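Ral guanine nucleotide dissociation stimulator-like 2 (Mus musculus, PDB 4JGW) probably acts as a guanine nucleotide exchange factor for Ral-type small G proteins and associates in vitro with GTP-bound Rap1A and H-Ras. Local coordinates at residues A[23-28]-A[411-416]; A[142-147]-A[168-173]; A[289-294]-A[326-331]. One frame throughout, in Å; residues are numbered along the deposited sequence.

Interaction 1: A[23-28]-A[411-416]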
loop_
_atom_site.group_PDB
_atom_site.type_symbol
_atom_site.label_atom_id
_atom_site.label_comp_id
_atom_site.label_asym_id
_atom_site.label_seq_id
_atom_site.Cartn_x
_atom_site.Cartn_y
_atom_site.Cartn_z
ATOM N N GLY A 23 -11.613 -15.743 26.238
ATOM C CA GLY A 23 -10.464 -14.848 26.144
ATOM C C GLY A 23 -10.650 -13.740 25.123
ATOM O O GLY A 23 -9.715 -13.401 24.399
ATOM N N ALA A 24 -11.855 -13.173 25.076
ATOM C CA ALA A 24 -12.200 -12.134 24.105
ATOM C C ALA A 24 -13.311 -11.208 24.598
ATOM O O ALA A 24 -14.136 -11.596 25.427
ATOM C CB ALA A 24 -12.590 -12.763 22.767
ATOM N N THR A 25 -13.320 -9.984 24.075
ATOM C CA THR A 25 -14.363 -9.002 24.364
ATOM C C THR A 25 -15.086 -8.616 23.073
ATOM O O THR A 25 -14.453 -8.263 22.075
ATOM C CB THR A 25 -13.780 -7.748 25.060
ATOM O OG1 THR A 25 -13.159 -8.132 26.293
ATOM C CG2 THR A 25 -14.869 -6.720 25.353
ATOM N N PHE A 26 -16.412 -8.691 23.107
ATOM C CA PHE A 26 -17.249 -8.393 21.950
ATOM C C PHE A 26 -18.138 -7.184 22.217
ATOM O O PHE A 26 -18.469 -6.886 23.365
ATOM C CB PHE A 26 -18.125 -9.603 21.601
ATOM C CG PHE A 26 -17.350 -10.812 21.151
ATOM C CD1 PHE A 26 -16.866 -11.730 22.076
ATOM C CD2 PHE A 26 -17.118 -11.040 19.799
ATOM C CE1 PHE A 26 -16.151 -12.850 21.663
ATOM C CE2 PHE A 26 -16.405 -12.157 19.375
ATOM C CZ PHE A 26 -15.922 -13.063 20.308
ATOM N N THR A 27 -18.514 -6.488 21.146
ATOM C CA THR A 27 -19.514 -5.432 21.220
ATOM C C THR A 27 -20.714 -5.810 20.356
ATOM O O THR A 27 -20.589 -6.003 19.143
ATOM C CB THR A 27 -18.946 -4.061 20.783
ATOM O OG1 THR A 27 -17.865 -3.696 21.646
ATOM C CG2 THR A 27 -20.014 -2.978 20.858
ATOM N N VAL A 28 -21.871 -5.932 20.999
ATOM C CA VAL A 28 -23.117 -6.198 20.290
ATOM C C VAL A 28 -23.841 -4.882 20.029
ATOM O O VAL A 28 -23.978 -4.047 20.927
ATOM C CB VAL A 28 -24.040 -7.179 21.062
ATOM C CG1 VAL A 28 -25.235 -7.584 20.201
ATOM C CG2 VAL A 28 -23.270 -8.417 21.495
ATOM N N ASN A 411 -4.363 -6.505 29.830
ATOM C CA ASN A 411 -4.640 -7.919 30.102
ATOM C C ASN A 411 -3.965 -8.908 29.141
ATOM O O ASN A 411 -4.079 -10.124 29.313
ATOM C CB ASN A 411 -6.156 -8.170 30.157
ATOM C CG ASN A 411 -6.877 -7.765 28.870
ATOM O OD1 ASN A 411 -6.266 -7.274 27.915
ATOM N ND2 ASN A 411 -8.190 -7.972 28.846
ATOM N N GLY A 412 -3.262 -8.382 28.139
ATOM C CA GLY A 412 -2.569 -9.211 27.153
ATOM C C GLY A 412 -3.371 -9.480 25.890
ATOM O O GLY A 412 -2.881 -10.140 24.972
ATOM N N TYR A 413 -4.605 -8.977 25.849
ATOM C CA TYR A 413 -5.475 -9.110 24.677
ATOM C C TYR A 413 -4.933 -8.275 23.529
ATOM O O TYR A 413 -4.518 -7.133 23.731
ATOM C CB TYR A 413 -6.896 -8.631 24.995
ATOM C CG TYR A 413 -7.773 -9.589 25.784
ATOM C CD1 TYR A 413 -9.154 -9.404 25.830
ATOM C CD2 TYR A 413 -7.232 -10.675 26.479
ATOM C CE1 TYR A 413 -9.975 -10.262 26.549
ATOM C CE2 TYR A 413 -8.046 -11.545 27.201
ATOM C CZ TYR A 413 -9.415 -11.329 27.232
ATOM O OH TYR A 413 -10.228 -12.181 27.942
ATOM N N ILE A 414 -4.939 -8.845 22.328
ATOM C CA ILE A 414 -4.610 -8.091 21.122
ATOM C C ILE A 414 -5.698 -7.044 20.875
ATOM O O ILE A 414 -6.881 -7.379 20.782
ATOM C CB ILE A 414 -4.436 -9.028 19.896
ATOM C CG1 ILE A 414 -3.168 -9.876 20.061
ATOM C CG2 ILE A 414 -4.384 -8.227 18.587
ATOM C CD1 ILE A 414 -3.171 -11.168 19.266
ATOM N N ASN A 415 -5.293 -5.779 20.803
ATOM C CA ASN A 415 -6.215 -4.683 20.518
ATOM C C ASN A 415 -6.611 -4.692 19.041
ATOM O O ASN A 415 -5.939 -4.085 18.206
ATOM C CB ASN A 415 -5.593 -3.337 20.922
ATOM C CG ASN A 415 -6.464 -2.141 20.552
ATOM O OD1 ASN A 415 -7.687 -2.245 20.464
ATOM N ND2 ASN A 415 -5.828 -0.996 20.336
ATOM N N PHE A 416 -7.706 -5.382 18.728
ATOM C CA PHE A 416 -8.108 -5.570 17.336
ATOM C C PHE A 416 -8.651 -4.304 16.676
ATOM O O PHE A 416 -8.608 -4.180 15.454
ATOM C CB PHE A 416 -9.086 -6.739 17.178
ATOM C CG PHE A 416 -9.092 -7.334 15.794
ATOM C CD1 PHE A 416 -8.129 -8.268 15.423
ATOM C CD2 PHE A 416 -10.051 -6.951 14.858
ATOM C CE1 PHE A 416 -8.122 -8.818 14.142
ATOM C CE2 PHE A 416 -10.053 -7.492 13.577
ATOM C CZ PHE A 416 -9.089 -8.431 13.217
#
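Y413 lays the phenol end of its ring across the G23-A24 peptide. Y413 CZ stands 3.4 Å from the carbonyl carbon of G23, and the hydroxyl Y413 OH reaches to 3.2 Å from G23 CA, so the contact is made with backbone rather than with another side chain. The carbonyl O of G23 sits 3.5 Å above one face of the ring, offset toward the rim. Y413 OH also comes within 3.4 Å of A24 N, but the angle is too poor for a hydrogen bond, and the approach is one of packing. At the ring's edge, in its plane, T25 OG1 lies 3.8 Å from Y413 CE1. With chi1 at -60°, this hydroxyl is anti to the carbonyl carbon of T25, and its hydrogen-bonding partner is E20 OE1 on the adjoining strand 11-21; the tyrosine edge merely abuts it.

The opposite face of the ring is filled from within its own segment: N411 ND2 hangs 3.4 Å above the ring plane, over the centre. The aromatic ring is thus held between an amide nitrogen and a carbonyl oxygen. The N411 amide is steadied by its other end, since N411 OD1 accepts from Y413 N at 3.2 Å, with the donor well above the amide's carbonyl plane. This bond closes an Asx turn, with G412 at its bend, just ahead of strand 414-415.

Further out, the ring touches A53 and T55, while G23 and T25 make backbone hydrogen bonds to T55 and to R52 and A53. Strand 46-54 lies between the two segments' strands, and Y413 reaches across its end. The arrangement belongs to a four-stranded antiparallel sheet in which N-terminal strands are joined by a short strand from the RasGEF part of the chain.

Interaction 2: A[142-147]-A[168-173]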
loop_
_atom_site.group_PDB
_atom_site.type_symbol
_atom_site.label_atom_id
_atom_site.label_comp_id
_atom_site.label_asym_id
_atom_site.label_seq_id
_atom_site.Cartn_x
_atom_site.Cartn_y
_atom_site.Cartn_z
ATOM N N ASP A 142 0.656 -30.194 6.011
ATOM C CA ASP A 142 0.521 -31.628 6.288
ATOM C C ASP A 142 -0.427 -31.858 7.462
ATOM O O ASP A 142 -1.184 -32.827 7.481
ATOM C CB ASP A 142 1.886 -32.258 6.592
ATOM C CG ASP A 142 2.898 -32.061 5.469
ATOM O OD1 ASP A 142 2.488 -31.874 4.302
ATOM O OD2 ASP A 142 4.113 -32.099 5.759
ATOM N N ARG A 143 -0.370 -30.950 8.433
ATOM C CA ARG A 143 -1.256 -30.947 9.592
ATOM C C ARG A 143 -2.717 -30.769 9.166
ATOM O O ARG A 143 -3.623 -31.342 9.773
ATOM C CB ARG A 143 -0.849 -29.810 10.526
ATOM C CG ARG A 143 -0.896 -30.125 12.005
ATOM C CD ARG A 143 -0.549 -28.878 12.798
ATOM N NE ARG A 143 -0.513 -29.110 14.237
ATOM C CZ ARG A 143 -0.271 -28.168 15.145
ATOM N NH1 ARG A 143 -0.050 -26.913 14.771
ATOM N NH2 ARG A 143 -0.256 -28.480 16.435
ATOM N N LEU A 144 -2.933 -29.975 8.118
ATOM C CA LEU A 144 -4.275 -29.706 7.604
ATOM C C LEU A 144 -4.837 -30.858 6.772
ATOM O O LEU A 144 -5.960 -31.306 7.010
ATOM C CB LEU A 144 -4.298 -28.404 6.792
ATOM C CG LEU A 144 -5.580 -28.040 6.028
ATOM C CD1 LEU A 144 -6.720 -27.674 6.975
ATOM C CD2 LEU A 144 -5.318 -26.910 5.045
ATOM N N GLU A 145 -4.060 -31.328 5.795
ATOM C CA GLU A 145 -4.553 -32.343 4.860
ATOM C C GLU A 145 -4.670 -33.742 5.476
ATOM O O GLU A 145 -5.450 -34.566 4.997
ATOM C CB GLU A 145 -3.752 -32.350 3.545
ATOM C CG GLU A 145 -2.484 -33.195 3.524
ATOM C CD GLU A 145 -1.910 -33.336 2.119
ATOM O OE1 GLU A 145 -1.394 -32.332 1.577
ATOM O OE2 GLU A 145 -1.972 -34.451 1.558
ATOM N N SER A 146 -3.909 -33.993 6.542
ATOM C CA SER A 146 -4.052 -35.228 7.313
ATOM C C SER A 146 -5.332 -35.192 8.143
ATOM O O SER A 146 -5.942 -36.229 8.389
ATOM C CB SER A 146 -2.838 -35.467 8.214
ATOM O OG SER A 146 -2.763 -34.499 9.248
ATOM N N PHE A 147 -5.727 -33.992 8.568
ATOM C CA PHE A 147 -6.975 -33.784 9.304
ATOM C C PHE A 147 -8.196 -34.038 8.422
ATOM O O PHE A 147 -9.191 -34.609 8.877
ATOM C CB PHE A 147 -7.019 -32.368 9.900
ATOM C CG PHE A 147 -8.410 -31.859 10.170
ATOM C CD1 PHE A 147 -9.076 -32.192 11.347
ATOM C CD2 PHE A 147 -9.059 -31.044 9.245
ATOM C CE1 PHE A 147 -10.364 -31.726 11.594
ATOM C CE2 PHE A 147 -10.347 -30.575 9.484
ATOM C CZ PHE A 147 -11.000 -30.915 10.661
ATOM N N ARG A 168 -4.300 -28.503 -3.312
ATOM C CA ARG A 168 -3.520 -28.417 -4.549
ATOM C C ARG A 168 -2.917 -27.024 -4.748
ATOM O O ARG A 168 -1.741 -26.895 -5.098
ATOM C CB ARG A 168 -4.386 -28.805 -5.753
ATOM C CG ARG A 168 -3.693 -28.688 -7.109
ATOM C CD ARG A 168 -4.592 -29.164 -8.243
ATOM N NE ARG A 168 -5.774 -28.320 -8.424
ATOM C CZ ARG A 168 -5.882 -27.349 -9.328
ATOM N NH1 ARG A 168 -4.878 -27.081 -10.156
ATOM N NH2 ARG A 168 -7.003 -26.643 -9.407
ATOM N N ASN A 169 -3.729 -25.993 -4.518
ATOM C CA ASN A 169 -3.284 -24.606 -4.634
ATOM C C ASN A 169 -2.271 -24.213 -3.558
ATOM O O ASN A 169 -1.362 -23.422 -3.816
ATOM C CB ASN A 169 -4.481 -23.650 -4.629
ATOM C CG ASN A 169 -5.303 -23.726 -5.908
ATOM O OD1 ASN A 169 -4.759 -23.782 -7.011
ATOM N ND2 ASN A 169 -6.623 -23.717 -5.763
ATOM N N LEU A 170 -2.428 -24.774 -2.360
ATOM C CA LEU A 170 -1.487 -24.548 -1.262
ATOM C C LEU A 170 -0.182 -25.322 -1.453
ATOM O O LEU A 170 0.868 -24.899 -0.964
ATOM C CB LEU A 170 -2.120 -24.901 0.090
ATOM C CG LEU A 170 -3.157 -23.944 0.697
ATOM C CD1 LEU A 170 -3.938 -24.640 1.802
ATOM C CD2 LEU A 170 -2.518 -22.664 1.221
ATOM N N ARG A 171 -0.260 -26.453 -2.157
ATOM C CA ARG A 171 0.915 -27.266 -2.487
ATOM C C ARG A 171 1.867 -26.529 -3.428
ATOM O O ARG A 171 3.085 -26.548 -3.230
ATOM C CB ARG A 171 0.498 -28.595 -3.127
ATOM C CG ARG A 171 0.007 -29.656 -2.156
ATOM C CD ARG A 171 -0.498 -30.874 -2.915
ATOM N NE ARG A 171 -1.114 -31.869 -2.039
ATOM C CZ ARG A 171 -1.673 -33.002 -2.459
ATOM N NH1 ARG A 171 -1.702 -33.299 -3.754
ATOM N NH2 ARG A 171 -2.207 -33.843 -1.583
ATOM N N ALA A 172 1.298 -25.881 -4.445
ATOM C CA ALA A 172 2.061 -25.131 -5.444
ATOM C C ALA A 172 2.943 -24.048 -4.820
ATOM O O ALA A 172 3.995 -23.706 -5.364
ATOM C CB ALA A 172 1.122 -24.522 -6.477
ATOM N N ARG A 173 2.505 -23.526 -3.675
ATOM C CA ARG A 173 3.250 -22.514 -2.933
ATOM C C ARG A 173 3.708 -23.055 -1.584
ATOM O O ARG A 173 4.906 -23.121 -1.306
ATOM C CB ARG A 173 2.400 -21.257 -2.738
ATOM C CG ARG A 173 2.159 -20.469 -4.016
ATOM C CD ARG A 173 1.464 -19.149 -3.733
ATOM N NE ARG A 173 1.626 -18.197 -4.831
ATOM C CZ ARG A 173 2.635 -17.335 -4.942
ATOM N NH1 ARG A 173 3.592 -17.293 -4.020
ATOM N NH2 ARG A 173 2.689 -16.511 -5.978
#
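R171 and E145 form a salt bridge between the two helices, with a hydrogen bond from R171 NH2 to E145 OE2 at 3.2 Å. The N-H...O angle of 146° makes it a bent bond. OE2 is met on its syn side, somewhat out of the carboxylate plane, whereas the oxygen lies near the plane of the guanidinium, at its edge. The two flat groups are nearly parallel, 22° apart, yet the pairing is not bidentate: E145 OE1 remains 3.6 Å from R171 NH2 and 3.7 Å from R171 NE. One bond, supported by the general attraction of the charges, therefore carries the polar part of the contact. E145 gets there with CG lodged between its backbone N and carbonyl carbon (chi1 86°) and an extended chain beyond; R171 is straight from CG to NE, and the two side chains meet at about a right angle.

Alongside the bridge the leucines meet. L144 CD2 touches L170 CD1 at 4.2 Å, a single methyl pair between side chains that also cross nearly perpendicularly. Both are buried: L144 packs on F93, L100 and L122 of the neighbouring helices, and L170 on F133. A salt bridge from R143 NH2 to D98 OD1 further ties helix 138-151 to helix 89-101.

Backbones stay well apart, with E145 CA 10.2 Å from R168 CA, which leaves the contact between helices 138-151 and 164-172, in the N-terminal Ras-GEF region, to side chains: two long charged ones and two leucines. R171 is exposed, and both charged residues also touch a crystal neighbour, so lattice packing may have influenced this single, bent bond, while the leucine pair is the buried, apolar part of the contact.

Interaction 3: A[289-294]-A[326-331]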
loop_
_atom_site.group_PDB
_atom_site.type_symbol
_atom_site.label_atom_id
_atom_site.label_comp_id
_atom_site.label_asym_id
_atom_site.label_seq_id
_atom_site.Cartn_x
_atom_site.Cartn_y
_atom_site.Cartn_z
ATOM N N ARG A 289 15.143 26.029 -19.308
ATOM C CA ARG A 289 14.458 25.143 -20.250
ATOM C C ARG A 289 14.293 23.734 -19.680
ATOM O O ARG A 289 13.289 23.068 -19.935
ATOM C CB ARG A 289 15.194 25.107 -21.596
ATOM C CG ARG A 289 15.258 26.461 -22.308
ATOM C CD ARG A 289 13.865 26.972 -22.670
ATOM N NE ARG A 289 13.738 28.422 -22.497
ATOM C CZ ARG A 289 12.626 29.118 -22.744
ATOM N NH1 ARG A 289 11.529 28.509 -23.176
ATOM N NH2 ARG A 289 12.611 30.432 -22.558
ATOM N N LEU A 290 15.283 23.301 -18.901
ATOM C CA LEU A 290 15.218 22.031 -18.184
ATOM C C LEU A 290 14.200 22.086 -17.044
ATOM O O LEU A 290 13.441 21.138 -16.846
ATOM C CB LEU A 290 16.602 21.632 -17.667
ATOM C CG LEU A 290 17.595 21.138 -18.727
ATOM C CD1 LEU A 290 19.027 21.411 -18.301
ATOM C CD2 LEU A 290 17.395 19.660 -19.034
ATOM N N LEU A 291 14.184 23.198 -16.311
ATOM C CA LEU A 291 13.184 23.422 -15.262
ATOM C C LEU A 291 11.772 23.400 -15.845
ATOM O O LEU A 291 10.894 22.706 -15.331
ATOM C CB LEU A 291 13.431 24.749 -14.536
ATOM C CG LEU A 291 14.644 24.891 -13.610
ATOM C CD1 LEU A 291 14.864 26.357 -13.260
ATOM C CD2 LEU A 291 14.492 24.057 -12.345
ATOM N N GLU A 292 11.576 24.156 -16.927
ATOM C CA GLU A 292 10.303 24.211 -17.651
ATOM C C GLU A 292 9.876 22.830 -18.150
ATOM O O GLU A 292 8.695 22.483 -18.096
ATOM C CB GLU A 292 10.398 25.190 -18.828
ATOM C CG GLU A 292 10.423 26.668 -18.423
ATOM C CD GLU A 292 11.063 27.575 -19.473
ATOM O OE1 GLU A 292 11.283 27.128 -20.621
ATOM O OE2 GLU A 292 11.345 28.748 -19.145
ATOM N N LYS A 293 10.845 22.050 -18.626
ATOM C CA LYS A 293 10.589 20.700 -19.119
ATOM C C LYS A 293 10.054 19.772 -18.026
ATOM O O LYS A 293 9.055 19.078 -18.232
ATOM C CB LYS A 293 11.854 20.104 -19.747
ATOM C CG LYS A 293 11.647 18.750 -20.422
ATOM C CD LYS A 293 10.745 18.875 -21.640
ATOM C CE LYS A 293 10.578 17.547 -22.334
ATOM N NZ LYS A 293 10.259 17.736 -23.774
ATOM N N TRP A 294 10.723 19.768 -16.874
ATOM C CA TRP A 294 10.325 18.930 -15.744
ATOM C C TRP A 294 8.999 19.364 -15.127
ATOM O O TRP A 294 8.216 18.520 -14.684
ATOM C CB TRP A 294 11.423 18.885 -14.680
ATOM C CG TRP A 294 12.562 17.977 -15.037
ATOM C CD1 TRP A 294 13.839 18.347 -15.337
ATOM C CD2 TRP A 294 12.523 16.547 -15.139
ATOM N NE1 TRP A 294 14.600 17.239 -15.619
ATOM C CE2 TRP A 294 13.819 16.120 -15.503
ATOM C CE3 TRP A 294 11.519 15.584 -14.962
ATOM C CZ2 TRP A 294 14.142 14.772 -15.687
ATOM C CZ3 TRP A 294 11.840 14.243 -15.146
ATOM C CH2 TRP A 294 13.144 13.851 -15.506
ATOM N N ARG A 326 18.479 30.742 -8.437
ATOM C CA ARG A 326 17.652 31.928 -8.684
ATOM C C ARG A 326 17.824 32.547 -10.066
ATOM O O ARG A 326 16.904 33.189 -10.576
ATOM C CB ARG A 326 17.871 32.984 -7.590
ATOM C CG ARG A 326 17.168 32.660 -6.274
ATOM C CD ARG A 326 15.652 32.716 -6.439
ATOM N NE ARG A 326 15.003 31.530 -5.890
ATOM C CZ ARG A 326 13.825 31.059 -6.292
ATOM N NH1 ARG A 326 13.148 31.668 -7.258
ATOM N NH2 ARG A 326 13.324 29.970 -5.730
ATOM N N ALA A 327 18.998 32.357 -10.666
ATOM C CA ALA A 327 19.243 32.829 -12.026
ATOM C C ALA A 327 18.448 31.983 -13.016
ATOM O O ALA A 327 17.789 32.518 -13.910
ATOM C CB ALA A 327 20.731 32.796 -12.352
ATOM N N ALA A 328 18.505 30.665 -12.832
ATOM C CA ALA A 328 17.750 29.721 -13.654
ATOM C C ALA A 328 16.242 29.921 -13.497
ATOM O O ALA A 328 15.521 30.008 -14.492
ATOM C CB ALA A 328 18.141 28.292 -13.317
ATOM N N TRP A 329 15.776 30.008 -12.249
ATOM C CA TRP A 329 14.366 30.288 -11.962
ATOM C C TRP A 329 13.939 31.642 -12.533
ATOM O O TRP A 329 12.812 31.794 -13.012
ATOM C CB TRP A 329 14.089 30.240 -10.455
ATOM C CG TRP A 329 13.971 28.848 -9.889
ATOM C CD1 TRP A 329 14.830 28.243 -9.018
ATOM C CD2 TRP A 329 12.932 27.894 -10.153
ATOM N NE1 TRP A 329 14.393 26.974 -8.721
ATOM C CE2 TRP A 329 13.231 26.733 -9.405
ATOM C CE3 TRP A 329 11.777 27.908 -10.949
ATOM C CZ2 TRP A 329 12.419 25.594 -9.429
ATOM C CZ3 TRP A 329 10.969 26.773 -10.972
ATOM C CH2 TRP A 329 11.296 25.634 -10.215
ATOM N N GLY A 330 14.855 32.611 -12.488
ATOM C CA GLY A 330 14.625 33.943 -13.043
ATOM C C GLY A 330 14.434 33.968 -14.550
ATOM O O GLY A 330 13.862 34.918 -15.086
ATOM N N GLU A 331 14.912 32.926 -15.231
ATOM C CA GLU A 331 14.759 32.798 -16.684
ATOM C C GLU A 331 13.552 31.939 -17.082
ATOM O O GLU A 331 13.234 31.811 -18.267
ATOM C CB GLU A 331 16.040 32.238 -17.321
ATOM C CG GLU A 331 17.261 33.158 -17.241
ATOM C CD GLU A 331 17.067 34.482 -17.970
ATOM O OE1 GLU A 331 16.411 34.503 -19.035
ATOM O OE2 GLU A 331 17.580 35.506 -17.472
#
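Helix 284-303 and the short helix 326-330 approach most closely at L291 and W329, whose CA atoms are 7.7 Å apart. L291 points toward the short helix and sets both its methyl groups on W329. L291 CD1 lies over the face of the W329 six-membered ring in a CH-pi contact, 4.2 Å from the centroid and 17° off the normal; it also meets A328 CB at 3.8 Å. L291 CD2 rests on the same ring further along, 3.9 Å from W329 CZ2. The tryptophan leaves its backbone heading away from helix 284-303, but with CG beside the backbone N (chi1 -78°) its indole swings back to meet the leucine. Its NE1 bonds to I322 O, and F340 packs against it, which fixes the ring's rotation. This is helix packing within the largely helical RasGEF (CDC25-homology) domain, with V264 of helix 244-264 adding to the cover of L291. At the contact's outer margin E292 OE2 comes to 3.7 Å from E331 O, two acceptors without a bond between them; OE2 instead receives T333 N. E292 OE1 pairs with R289 NH1 at 2.9 Å, a charge attraction in which no N-H points at the oxygen.

Each interaction joins a different pair of elements, and no two touch. Interaction 3 is the buried one, an aliphatic-on-indole packing between helices of the RasGEF domain. Interactions 1 and 2 are partly buried. In the former, an aromatic ring meets backbone at the end of a sheet; in the latter, a salt bridge at the surface accompanies a small leucine contact in the N-terminal Ras-GEF region. Interaction 1 alone ties distant parts of the sequence, with both other contacts formed by the chain between its segments. Interactions 2 and 3 lie on opposite sides of the chain's centre, their own centres 61 Å apart, whereas those of interactions 1 and 2 are 31 Å apart.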